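Local coordinates for protein argonaute (Marinitoga piezophila, PDB 5I4A) that uses short guide RNAs with a 5'-hydroxyl end to bind complementary single-stranded DNA or RNA targets and cleave them, at residues A[325-335]-A[410-420]; A[601-609]-A[616-624]. All blocks are in the same frame, centred on the assembly; numbering follows the deposited sequence.

Contact 1 (A[325-335]-A[410-420]). With nucleotides of chain B.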
loop_
_atom_site.group_PDB
_atom_site.type_symbol
_atom_site.label_atom_id
_atom_site.label_comp_id
_atom_site.label_asym_id
_atom_site.label_seq_id
_atom_site.Cartn_x
_atom_site.Cartn_y
_atom_site.Cartn_z
ATOM N N VAL A 325 -4.147 -35.340 -3.347
ATOM C CA VAL A 325 -3.502 -34.253 -2.616
ATOM C C VAL A 325 -4.541 -33.377 -1.926
ATOM O O VAL A 325 -4.285 -32.829 -0.845
ATOM C CB VAL A 325 -2.598 -33.441 -3.568
ATOM C CG1 VAL A 325 -3.392 -32.950 -4.770
ATOM C CG2 VAL A 325 -1.930 -32.284 -2.842
ATOM N N PHE A 326 -5.731 -33.240 -2.519
ATOM C CA PHE A 326 -6.788 -32.454 -1.888
ATOM C C PHE A 326 -7.220 -33.075 -0.564
ATOM O O PHE A 326 -7.375 -32.374 0.444
ATOM C CB PHE A 326 -7.984 -32.321 -2.838
ATOM C CG PHE A 326 -9.115 -31.500 -2.281
ATOM C CD1 PHE A 326 -9.164 -30.132 -2.490
ATOM C CD2 PHE A 326 -10.131 -32.097 -1.551
ATOM C CE1 PHE A 326 -10.202 -29.375 -1.975
ATOM C CE2 PHE A 326 -11.168 -31.344 -1.033
ATOM C CZ PHE A 326 -11.205 -29.983 -1.247
ATOM N N TYR A 327 -7.430 -34.396 -0.549
ATOM C CA TYR A 327 -7.867 -35.061 0.675
ATOM C C TYR A 327 -6.740 -35.167 1.694
ATOM O O TYR A 327 -6.992 -35.110 2.900
ATOM C CB TYR A 327 -8.418 -36.452 0.361
ATOM C CG TYR A 327 -9.751 -36.441 -0.351
ATOM C CD1 TYR A 327 -10.939 -36.338 0.363
ATOM C CD2 TYR A 327 -9.822 -36.540 -1.735
ATOM C CE1 TYR A 327 -12.160 -36.329 -0.284
ATOM C CE2 TYR A 327 -11.039 -36.532 -2.389
ATOM C CZ TYR A 327 -12.206 -36.426 -1.657
ATOM O OH TYR A 327 -13.422 -36.420 -2.302
ATOM N N ARG A 328 -5.501 -35.339 1.236
ATOM C CA ARG A 328 -4.380 -35.369 2.169
ATOM C C ARG A 328 -4.163 -34.002 2.803
ATOM O O ARG A 328 -3.836 -33.909 3.991
ATOM C CB ARG A 328 -3.111 -35.848 1.462
ATOM C CG ARG A 328 -3.208 -37.266 0.913
ATOM C CD ARG A 328 -1.836 -37.870 0.645
ATOM N NE ARG A 328 -1.018 -37.041 -0.233
ATOM C CZ ARG A 328 -1.102 -37.052 -1.559
ATOM N NH1 ARG A 328 -1.975 -37.846 -2.162
ATOM N NH2 ARG A 328 -0.316 -36.265 -2.280
ATOM N N ALA A 329 -4.353 -32.930 2.029
ATOM C CA ALA A 329 -4.235 -31.584 2.583
ATOM C C ALA A 329 -5.284 -31.339 3.660
ATOM O O ALA A 329 -4.980 -30.779 4.719
ATOM C CB ALA A 329 -4.355 -30.544 1.472
ATOM N N ALA A 330 -6.528 -31.757 3.411
ATOM C CA ALA A 330 -7.583 -31.556 4.398
ATOM C C ALA A 330 -7.337 -32.394 5.647
ATOM O O ALA A 330 -7.591 -31.939 6.767
ATOM C CB ALA A 330 -8.945 -31.887 3.786
ATOM N N ALA A 331 -6.847 -33.623 5.473
ATOM C CA ALA A 331 -6.475 -34.438 6.624
ATOM C C ALA A 331 -5.307 -33.815 7.379
ATOM O O ALA A 331 -5.332 -33.711 8.611
ATOM C CB ALA A 331 -6.135 -35.858 6.171
ATOM N N GLU A 332 -4.276 -33.379 6.649
ATOM C CA GLU A 332 -3.110 -32.777 7.291
ATOM C C GLU A 332 -3.477 -31.518 8.061
ATOM O O GLU A 332 -2.866 -31.223 9.093
ATOM C CB GLU A 332 -2.037 -32.464 6.248
ATOM C CG GLU A 332 -1.252 -33.680 5.778
ATOM C CD GLU A 332 -0.446 -33.411 4.521
ATOM O OE1 GLU A 332 -0.014 -34.388 3.872
ATOM O OE2 GLU A 332 -0.248 -32.226 4.174
ATOM N N LEU A 333 -4.468 -30.766 7.584
ATOM C CA LEU A 333 -4.870 -29.540 8.256
ATOM C C LEU A 333 -5.836 -29.781 9.406
ATOM O O LEU A 333 -6.129 -28.843 10.152
ATOM C CB LEU A 333 -5.482 -28.566 7.246
ATOM C CG LEU A 333 -4.487 -28.027 6.216
ATOM C CD1 LEU A 333 -5.166 -27.048 5.279
ATOM C CD2 LEU A 333 -3.282 -27.381 6.902
ATOM N N GLY A 334 -6.334 -31.001 9.575
ATOM C CA GLY A 334 -7.145 -31.336 10.724
ATOM C C GLY A 334 -8.645 -31.332 10.519
ATOM O O GLY A 334 -9.382 -31.291 11.512
ATOM N N PHE A 335 -9.121 -31.369 9.277
ATOM C CA PHE A 335 -10.556 -31.457 9.040
ATOM C C PHE A 335 -11.064 -32.838 9.436
ATOM O O PHE A 335 -10.449 -33.857 9.113
ATOM C CB PHE A 335 -10.881 -31.179 7.571
ATOM C CG PHE A 335 -10.692 -29.746 7.166
ATOM C CD1 PHE A 335 -11.613 -28.782 7.536
ATOM C CD2 PHE A 335 -9.600 -29.365 6.404
ATOM C CE1 PHE A 335 -11.445 -27.462 7.164
ATOM C CE2 PHE A 335 -9.426 -28.048 6.030
ATOM C CZ PHE A 335 -10.351 -27.096 6.410
ATOM N N ILE A 410 -2.872 -28.962 -11.733
ATOM C CA ILE A 410 -2.779 -29.577 -10.411
ATOM C C ILE A 410 -1.362 -29.474 -9.857
ATOM O O ILE A 410 -0.650 -30.479 -9.745
ATOM C CB ILE A 410 -3.251 -31.045 -10.454
ATOM C CG1 ILE A 410 -4.562 -31.167 -11.227
ATOM C CG2 ILE A 410 -3.456 -31.603 -9.050
ATOM C CD1 ILE A 410 -5.156 -32.563 -11.198
ATOM N N LYS A 411 -0.940 -28.263 -9.510
ATOM C CA LYS A 411 0.298 -28.095 -8.758
ATOM C C LYS A 411 -0.012 -28.257 -7.275
ATOM O O LYS A 411 -0.863 -27.530 -6.749
ATOM C CB LYS A 411 0.925 -26.736 -9.034
ATOM C CG LYS A 411 1.231 -26.494 -10.503
ATOM C CD LYS A 411 1.895 -25.148 -10.729
ATOM C CE LYS A 411 2.128 -24.898 -12.210
ATOM N NZ LYS A 411 2.723 -23.558 -12.464
ATOM N N PRO A 412 0.629 -29.199 -6.577
ATOM C CA PRO A 412 0.217 -29.503 -5.194
ATOM C C PRO A 412 0.188 -28.302 -4.260
ATOM O O PRO A 412 -0.751 -28.186 -3.465
ATOM C CB PRO A 412 1.248 -30.551 -4.744
ATOM C CG PRO A 412 2.322 -30.562 -5.805
ATOM C CD PRO A 412 1.657 -30.130 -7.064
ATOM N N PHE A 413 1.175 -27.403 -4.330
ATOM C CA PHE A 413 1.177 -26.269 -3.411
ATOM C C PHE A 413 -0.030 -25.367 -3.634
ATOM O O PHE A 413 -0.492 -24.705 -2.698
ATOM C CB PHE A 413 2.483 -25.475 -3.535
ATOM C CG PHE A 413 2.586 -24.636 -4.782
ATOM C CD1 PHE A 413 3.029 -25.189 -5.972
ATOM C CD2 PHE A 413 2.267 -23.286 -4.757
ATOM C CE1 PHE A 413 3.135 -24.420 -7.117
ATOM C CE2 PHE A 413 2.371 -22.510 -5.898
ATOM C CZ PHE A 413 2.806 -23.080 -7.080
ATOM N N ILE A 414 -0.569 -25.348 -4.854
ATOM C CA ILE A 414 -1.764 -24.556 -5.124
ATOM C C ILE A 414 -2.992 -25.207 -4.495
ATOM O O ILE A 414 -3.799 -24.538 -3.837
ATOM C CB ILE A 414 -1.938 -24.352 -6.638
ATOM C CG1 ILE A 414 -0.824 -23.456 -7.182
ATOM C CG2 ILE A 414 -3.306 -23.761 -6.950
ATOM C CD1 ILE A 414 -0.882 -23.234 -8.673
ATOM N N ILE A 415 -3.153 -26.520 -4.680
ATOM C CA ILE A 415 -4.286 -27.213 -4.069
ATOM C C ILE A 415 -4.178 -27.168 -2.551
ATOM O O ILE A 415 -5.182 -26.974 -1.852
ATOM C CB ILE A 415 -4.389 -28.662 -4.585
ATOM C CG1 ILE A 415 -4.827 -28.685 -6.048
ATOM C CG2 ILE A 415 -5.384 -29.464 -3.758
ATOM C CD1 ILE A 415 -3.697 -28.734 -7.024
ATOM N N LYS A 416 -2.965 -27.345 -2.017
ATOM C CA LYS A 416 -2.754 -27.209 -0.578
ATOM C C LYS A 416 -3.178 -25.828 -0.094
ATOM O O LYS A 416 -3.889 -25.697 0.909
ATOM C CB LYS A 416 -1.282 -27.470 -0.236
ATOM C CG LYS A 416 -0.842 -28.916 -0.412
ATOM C CD LYS A 416 0.668 -29.078 -0.261
ATOM C CE LYS A 416 1.110 -28.989 1.193
ATOM N NZ LYS A 416 2.520 -29.443 1.380
ATOM N N SER A 417 -2.749 -24.784 -0.809
ATOM C CA SER A 417 -3.114 -23.416 -0.450
ATOM C C SER A 417 -4.621 -23.207 -0.509
ATOM O O SER A 417 -5.204 -22.549 0.361
ATOM C CB SER A 417 -2.413 -22.443 -1.390
ATOM O OG SER A 417 -1.012 -22.469 -1.185
ATOM N N TYR A 418 -5.257 -23.744 -1.549
ATOM C CA TYR A 418 -6.703 -23.640 -1.709
ATOM C C TYR A 418 -7.432 -24.229 -0.504
ATOM O O TYR A 418 -8.373 -23.624 0.025
ATOM C CB TYR A 418 -7.097 -24.345 -3.007
ATOM C CG TYR A 418 -8.505 -24.127 -3.509
ATOM C CD1 TYR A 418 -9.097 -22.868 -3.489
ATOM C CD2 TYR A 418 -9.225 -25.180 -4.053
ATOM C CE1 TYR A 418 -10.384 -22.679 -3.972
ATOM C CE2 TYR A 418 -10.502 -24.999 -4.540
ATOM C CZ TYR A 418 -11.080 -23.750 -4.496
ATOM O OH TYR A 418 -12.355 -23.577 -4.979
ATOM N N VAL A 419 -6.991 -25.400 -0.035
ATOM C CA VAL A 419 -7.619 -26.014 1.131
ATOM C C VAL A 419 -7.328 -25.203 2.388
ATOM O O VAL A 419 -8.178 -25.088 3.280
ATOM C CB VAL A 419 -7.160 -27.476 1.286
ATOM C CG1 VAL A 419 -7.819 -28.116 2.502
ATOM C CG2 VAL A 419 -7.484 -28.271 0.032
ATOM N N TYR A 420 -6.122 -24.637 2.484
ATOM C CA TYR A 420 -5.806 -23.771 3.614
ATOM C C TYR A 420 -6.750 -22.577 3.666
ATOM O O TYR A 420 -7.275 -22.231 4.731
ATOM C CB TYR A 420 -4.348 -23.305 3.531
ATOM C CG TYR A 420 -3.951 -22.393 4.669
ATOM C CD1 TYR A 420 -4.194 -21.024 4.612
ATOM C CD2 TYR A 420 -3.340 -22.902 5.808
ATOM C CE1 TYR A 420 -3.844 -20.190 5.657
ATOM C CE2 TYR A 420 -2.982 -22.075 6.856
ATOM C CZ TYR A 420 -3.236 -20.719 6.773
ATOM O OH TYR A 420 -2.881 -19.892 7.813
ATOM P P A B 2 -6.971 -18.593 -8.596
ATOM O OP1 A B 2 -5.852 -17.769 -9.111
ATOM O OP2 A B 2 -7.287 -19.892 -9.239
ATOM O "O5'" A B 2 -6.672 -18.855 -7.054
ATOM C "C5'" A B 2 -7.601 -19.534 -6.221
ATOM C "C4'" A B 2 -6.970 -19.886 -4.901
ATOM O "O4'" A B 2 -5.968 -20.916 -5.114
ATOM C "C3'" A B 2 -6.207 -18.754 -4.229
ATOM O "O3'" A B 2 -7.040 -17.886 -3.481
ATOM C "C2'" A B 2 -5.171 -19.495 -3.397
ATOM O "O2'" A B 2 -5.751 -20.024 -2.215
ATOM C "C1'" A B 2 -4.827 -20.654 -4.328
ATOM N N9 A B 2 -3.724 -20.306 -5.243
ATOM C C8 A B 2 -3.807 -20.021 -6.583
ATOM N N7 A B 2 -2.653 -19.743 -7.142
ATOM C C5 A B 2 -1.749 -19.851 -6.091
ATOM C C6 A B 2 -0.356 -19.678 -6.018
ATOM N N6 A B 2 0.406 -19.345 -7.065
ATOM N N1 A B 2 0.235 -19.857 -4.816
ATOM C C2 A B 2 -0.525 -20.192 -3.768
ATOM N N3 A B 2 -1.843 -20.380 -3.718
ATOM C C4 A B 2 -2.397 -20.195 -4.922
#
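Helices 325-333 and 412-420 run in roughly the same direction, their axes 9.0 Å apart at closest approach and crossing at -46°, with A329 and K416 the nearest pair of CA atoms at 5.6 Å. Knobs-into-holes packing brings them together: V419 is the knob, and F326, A329, A330 and L333 form its hole. Its two methyls divide the work. V419 CG1 stands anti to the backbone N (chi1 -180°) and turns toward A330, L333 and F335, coming within 3.9 Å of F335 CE2. On the other branch, V419 CG2 approaches the F326 ring obliquely, 3.6 Å from F326 CE1, and also meets the methyl of A329. F326 is gripped a second time at its ring edge, where I415 CG2 lies near the ring plane, 4.0 Å from F326 CD1. Toward the N-terminal ends V325 straddles the groove, with CG1 against I415 CG2 and CG2 4.1 Å from P412 CB. At the far end L333 CD1 rests on the backbone of Y420, 3.7 Å from its CA, just before G334 closes the helix in a Schellman motif. The opposite side of helix 412-420 serves the guide RNA: I414 packs against the base of A2 of chain B, and S417 approaches its N3. Within the Mid domain, strand 337-340 supports F326 and A330 through V338, and helix 312-320 meets V325 through L318; helix 284-287 of linker L2 packs on L333 and Y420 through V284, with F285 forming a cation-pi contact with K416.

Contact 2 (A[601-609]-A[616-624]). With nucleotides of chain B.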
loop_
_atom_site.group_PDB
_atom_site.type_symbol
_atom_site.label_atom_id
_atom_site.label_comp_id
_atom_site.label_asym_id
_atom_site.label_seq_id
_atom_site.Cartn_x
_atom_site.Cartn_y
_atom_site.Cartn_z
ATOM N N GLN A 601 4.171 -5.815 18.990
ATOM C CA GLN A 601 2.821 -6.321 18.760
ATOM C C GLN A 601 2.312 -5.917 17.384
ATOM O O GLN A 601 1.608 -6.689 16.726
ATOM C CB GLN A 601 1.872 -5.826 19.849
ATOM C CG GLN A 601 2.001 -6.566 21.164
ATOM C CD GLN A 601 1.058 -6.033 22.217
ATOM O OE1 GLN A 601 -0.116 -5.786 21.946
ATOM N NE2 GLN A 601 1.569 -5.838 23.426
ATOM N N ILE A 602 2.660 -4.710 16.931
ATOM C CA ILE A 602 2.241 -4.266 15.605
ATOM C C ILE A 602 2.882 -5.135 14.531
ATOM O O ILE A 602 2.239 -5.498 13.538
ATOM C CB ILE A 602 2.571 -2.774 15.414
ATOM C CG1 ILE A 602 1.682 -1.919 16.323
ATOM C CG2 ILE A 602 2.415 -2.364 13.956
ATOM C CD1 ILE A 602 2.088 -0.481 16.388
ATOM N N TYR A 603 4.152 -5.496 14.720
ATOM C CA TYR A 603 4.813 -6.383 13.770
ATOM C C TYR A 603 4.196 -7.776 13.794
ATOM O O TYR A 603 3.970 -8.381 12.739
ATOM C CB TYR A 603 6.310 -6.456 14.064
ATOM C CG TYR A 603 7.063 -7.332 13.091
ATOM C CD1 TYR A 603 7.399 -6.864 11.827
ATOM C CD2 TYR A 603 7.432 -8.625 13.429
ATOM C CE1 TYR A 603 8.083 -7.658 10.931
ATOM C CE2 TYR A 603 8.117 -9.428 12.538
ATOM C CZ TYR A 603 8.442 -8.939 11.291
ATOM O OH TYR A 603 9.124 -9.727 10.396
ATOM N N LEU A 604 3.925 -8.306 14.989
ATOM C CA LEU A 604 3.285 -9.614 15.085
ATOM C C LEU A 604 1.917 -9.610 14.421
ATOM O O LEU A 604 1.478 -10.641 13.901
ATOM C CB LEU A 604 3.160 -10.040 16.550
ATOM C CG LEU A 604 4.448 -10.335 17.325
ATOM C CD1 LEU A 604 4.178 -10.358 18.817
ATOM C CD2 LEU A 604 5.071 -11.651 16.877
ATOM N N LEU A 605 1.237 -8.460 14.411
ATOM C CA LEU A 605 -0.057 -8.369 13.741
ATOM C C LEU A 605 0.046 -8.658 12.249
ATOM O O LEU A 605 -0.949 -9.050 11.627
ATOM C CB LEU A 605 -0.673 -6.989 13.962
ATOM C CG LEU A 605 -1.322 -6.762 15.329
ATOM C CD1 LEU A 605 -1.862 -5.347 15.426
ATOM C CD2 LEU A 605 -2.425 -7.785 15.556
ATOM N N THR A 606 1.223 -8.462 11.650
ATOM C CA THR A 606 1.395 -8.810 10.243
ATOM C C THR A 606 1.395 -10.316 10.007
ATOM O O THR A 606 1.376 -10.746 8.849
ATOM C CB THR A 606 2.695 -8.210 9.694
ATOM O OG1 THR A 606 3.810 -9.000 10.127
ATOM C CG2 THR A 606 2.875 -6.775 10.182
ATOM N N ARG A 607 1.414 -11.123 11.069
ATOM C CA ARG A 607 1.476 -12.571 10.944
ATOM C C ARG A 607 0.351 -13.304 11.660
ATOM O O ARG A 607 0.334 -14.538 11.634
ATOM C CB ARG A 607 2.815 -13.100 11.480
ATOM C CG ARG A 607 4.045 -12.514 10.811
ATOM C CD ARG A 607 4.228 -13.044 9.393
ATOM N NE ARG A 607 5.565 -12.744 8.895
ATOM C CZ ARG A 607 6.625 -13.520 9.098
ATOM N NH1 ARG A 607 6.498 -14.651 9.783
ATOM N NH2 ARG A 607 7.811 -13.167 8.618
ATOM N N VAL A 608 -0.580 -12.595 12.307
ATOM C CA VAL A 608 -1.665 -13.271 13.014
ATOM C C VAL A 608 -2.629 -13.964 12.068
ATOM O O VAL A 608 -3.513 -14.697 12.523
ATOM C CB VAL A 608 -2.445 -12.291 13.915
ATOM C CG1 VAL A 608 -1.534 -11.714 14.978
ATOM C CG2 VAL A 608 -3.077 -11.191 13.083
ATOM N N ALA A 609 -2.482 -13.747 10.764
ATOM C CA ALA A 609 -3.235 -14.488 9.764
ATOM C C ALA A 609 -2.385 -14.595 8.509
ATOM O O ALA A 609 -1.473 -13.795 8.281
ATOM C CB ALA A 609 -4.580 -13.822 9.450
ATOM N N ASN A 616 3.343 -13.928 3.256
ATOM C CA ASN A 616 2.910 -13.280 4.485
ATOM C C ASN A 616 2.482 -11.847 4.202
ATOM O O ASN A 616 2.919 -11.220 3.233
ATOM C CB ASN A 616 4.006 -13.302 5.559
ATOM C CG ASN A 616 5.331 -12.775 5.054
ATOM O OD1 ASN A 616 6.232 -13.547 4.728
ATOM N ND2 ASN A 616 5.458 -11.455 4.985
ATOM N N TYR A 617 1.623 -11.334 5.075
ATOM C CA TYR A 617 1.158 -9.961 4.964
ATOM C C TYR A 617 2.285 -8.984 5.286
ATOM O O TYR A 617 3.213 -9.294 6.037
ATOM C CB TYR A 617 -0.024 -9.729 5.902
ATOM C CG TYR A 617 -1.260 -10.516 5.521
ATOM C CD1 TYR A 617 -1.696 -10.562 4.205
ATOM C CD2 TYR A 617 -1.983 -11.219 6.476
ATOM C CE1 TYR A 617 -2.823 -11.280 3.848
ATOM C CE2 TYR A 617 -3.113 -11.942 6.128
ATOM C CZ TYR A 617 -3.529 -11.968 4.812
ATOM O OH TYR A 617 -4.650 -12.682 4.456
ATOM N N LYS A 618 2.192 -7.788 4.706
ATOM C CA LYS A 618 3.169 -6.731 4.936
ATOM C C LYS A 618 2.724 -5.726 5.987
ATOM O O LYS A 618 3.566 -5.198 6.721
ATOM C CB LYS A 618 3.465 -5.994 3.625
ATOM C CG LYS A 618 4.222 -6.840 2.616
ATOM C CD LYS A 618 3.917 -6.429 1.189
ATOM C CE LYS A 618 4.608 -7.363 0.208
ATOM N NZ LYS A 618 3.951 -7.371 -1.129
ATOM N N LEU A 619 1.432 -5.468 6.086
ATOM C CA LEU A 619 0.855 -4.545 7.043
ATOM C C LEU A 619 0.185 -5.309 8.178
ATOM O O LEU A 619 -0.167 -6.483 8.024
ATOM C CB LEU A 619 -0.174 -3.640 6.354
ATOM C CG LEU A 619 0.403 -2.770 5.234
ATOM C CD1 LEU A 619 -0.699 -2.074 4.449
ATOM C CD2 LEU A 619 1.378 -1.760 5.811
ATOM N N PRO A 620 0.001 -4.679 9.340
ATOM C CA PRO A 620 -0.755 -5.334 10.412
ATOM C C PRO A 620 -2.137 -5.718 9.913
ATOM O O PRO A 620 -2.767 -4.976 9.158
ATOM C CB PRO A 620 -0.819 -4.269 11.514
ATOM C CG PRO A 620 -0.504 -2.977 10.831
ATOM C CD PRO A 620 0.443 -3.329 9.731
ATOM N N TYR A 621 -2.587 -6.902 10.325
ATOM C CA TYR A 621 -3.814 -7.481 9.782
ATOM C C TYR A 621 -5.015 -6.540 9.831
ATOM O O TYR A 621 -5.714 -6.432 8.809
ATOM C CB TYR A 621 -4.104 -8.804 10.508
ATOM C CG TYR A 621 -5.133 -9.688 9.838
ATOM C CD1 TYR A 621 -5.135 -9.874 8.459
ATOM C CD2 TYR A 621 -6.090 -10.355 10.589
ATOM C CE1 TYR A 621 -6.075 -10.688 7.851
ATOM C CE2 TYR A 621 -7.027 -11.170 9.994
ATOM C CZ TYR A 621 -7.018 -11.336 8.625
ATOM O OH TYR A 621 -7.957 -12.151 8.039
ATOM N N PRO A 622 -5.306 -5.828 10.931
ATOM C CA PRO A 622 -6.428 -4.873 10.881
ATOM C C PRO A 622 -6.278 -3.816 9.798
ATOM O O PRO A 622 -7.267 -3.464 9.144
ATOM C CB PRO A 622 -6.429 -4.259 12.289
ATOM C CG PRO A 622 -5.083 -4.558 12.856
ATOM C CD PRO A 622 -4.701 -5.878 12.274
ATOM N N LEU A 623 -5.064 -3.301 9.586
ATOM C CA LEU A 623 -4.849 -2.337 8.511
ATOM C C LEU A 623 -4.938 -3.001 7.147
ATOM O O LEU A 623 -5.464 -2.411 6.196
ATOM C CB LEU A 623 -3.492 -1.655 8.673
ATOM C CG LEU A 623 -3.432 -0.393 9.528
ATOM C CD1 LEU A 623 -2.106 0.295 9.295
ATOM C CD2 LEU A 623 -4.586 0.535 9.195
ATOM N N HIS A 624 -4.404 -4.218 7.026
ATOM C CA HIS A 624 -4.539 -4.967 5.780
ATOM C C HIS A 624 -6.005 -5.132 5.399
ATOM O O HIS A 624 -6.381 -4.949 4.235
ATOM C CB HIS A 624 -3.865 -6.330 5.916
ATOM C CG HIS A 624 -4.039 -7.210 4.719
ATOM N ND1 HIS A 624 -3.187 -7.173 3.637
ATOM C CD2 HIS A 624 -4.977 -8.143 4.429
ATOM C CE1 HIS A 624 -3.587 -8.048 2.733
ATOM N NE2 HIS A 624 -4.672 -8.651 3.189
ATOM P P C B 5 1.370 -8.075 -3.440
ATOM O OP1 C B 5 2.110 -7.129 -2.568
ATOM O OP2 C B 5 -0.112 -8.125 -3.363
ATOM O "O5'" C B 5 1.774 -7.775 -4.954
ATOM C "C5'" C B 5 3.131 -7.815 -5.378
ATOM C "C4'" C B 5 3.235 -7.943 -6.879
ATOM O "O4'" C B 5 2.459 -9.078 -7.325
ATOM C "C3'" C B 5 2.694 -6.766 -7.675
ATOM O "O3'" C B 5 3.683 -5.767 -7.845
ATOM C "C2'" C B 5 2.255 -7.391 -9.000
ATOM O "O2'" C B 5 3.335 -7.433 -9.921
ATOM C "C1'" C B 5 1.901 -8.826 -8.592
ATOM N N1 C B 5 0.446 -9.102 -8.537
ATOM C C2 C B 5 -0.252 -9.347 -9.725
ATOM O O2 C B 5 0.357 -9.294 -10.805
ATOM N N3 C B 5 -1.577 -9.624 -9.673
ATOM C C4 C B 5 -2.206 -9.674 -8.497
ATOM N N4 C B 5 -3.513 -9.951 -8.499
ATOM C C5 C B 5 -1.519 -9.443 -7.272
ATOM C C6 C B 5 -0.209 -9.171 -7.337
HETATM O O HOH W 1 0.969 -12.981 7.201
HETATM O O HOH W 2 4.969 -9.993 7.979
#
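A609 sets its methyl squarely over the ring of Y621, a CH-pi contact with CB 3.6 Å from the ring centroid and 14° off the normal. The ring is carried there because Y621 CG lies anti to its own backbone N (chi1 -166°). Nearer the backbone, Y621 CB packs 3.7 Å from V608 CG2. A single direct hydrogen bond joins the segments, from Y621 N to L605 O at 3.0 Å, the donor standing well above the carbonyl plane. An alanine in place of Y621 would remove the ring, and the A609 methyl would probably be left facing a gap while V608 lost part of its packing. Beside the Y621 N to L605 O bond, L605 CB meets P620 CB at 3.7 Å, the two side chains crossing at about a right angle. Two waters tie the polar backbone: one bridges T606 O and A609 O to Y617 N, the other links T606 OG1, R607 NE and Y617 O. The second lies in the guanidinium plane at its edge, while N616 OD1 sits over a guanidinium face. R607 NH1 bonds to Y271, and N616 OD1 to K574. The arrangement forms the connection between helix 595-605 and helix 621-631, with P620 at the N-cap, in the RNase H fold of the PIWI domain; L619 packs beside N627, an inferred ligand of the second manganese.

Both contacts are buried, yet they illustrate how place in the fold selects chemistry. Contact 1 joins two helices of the Mid domain, far apart in sequence, mainly through interlocked apolar side chains, with no direct hydrogen bond between them, well away from the annotated sites. Contact 2 joins segments only a short loop apart in the PIWI domain, where a helix ends and another begins; the backbone there has polar groups to satisfy, and a direct hydrogen bond and bridging waters do so alongside the apolar packing. The two share no helix or strand, and their centres lie 24 Å apart. Each also has a side facing the guide: contact 1 near nucleotide A2, contact 2 near backbone phosphates.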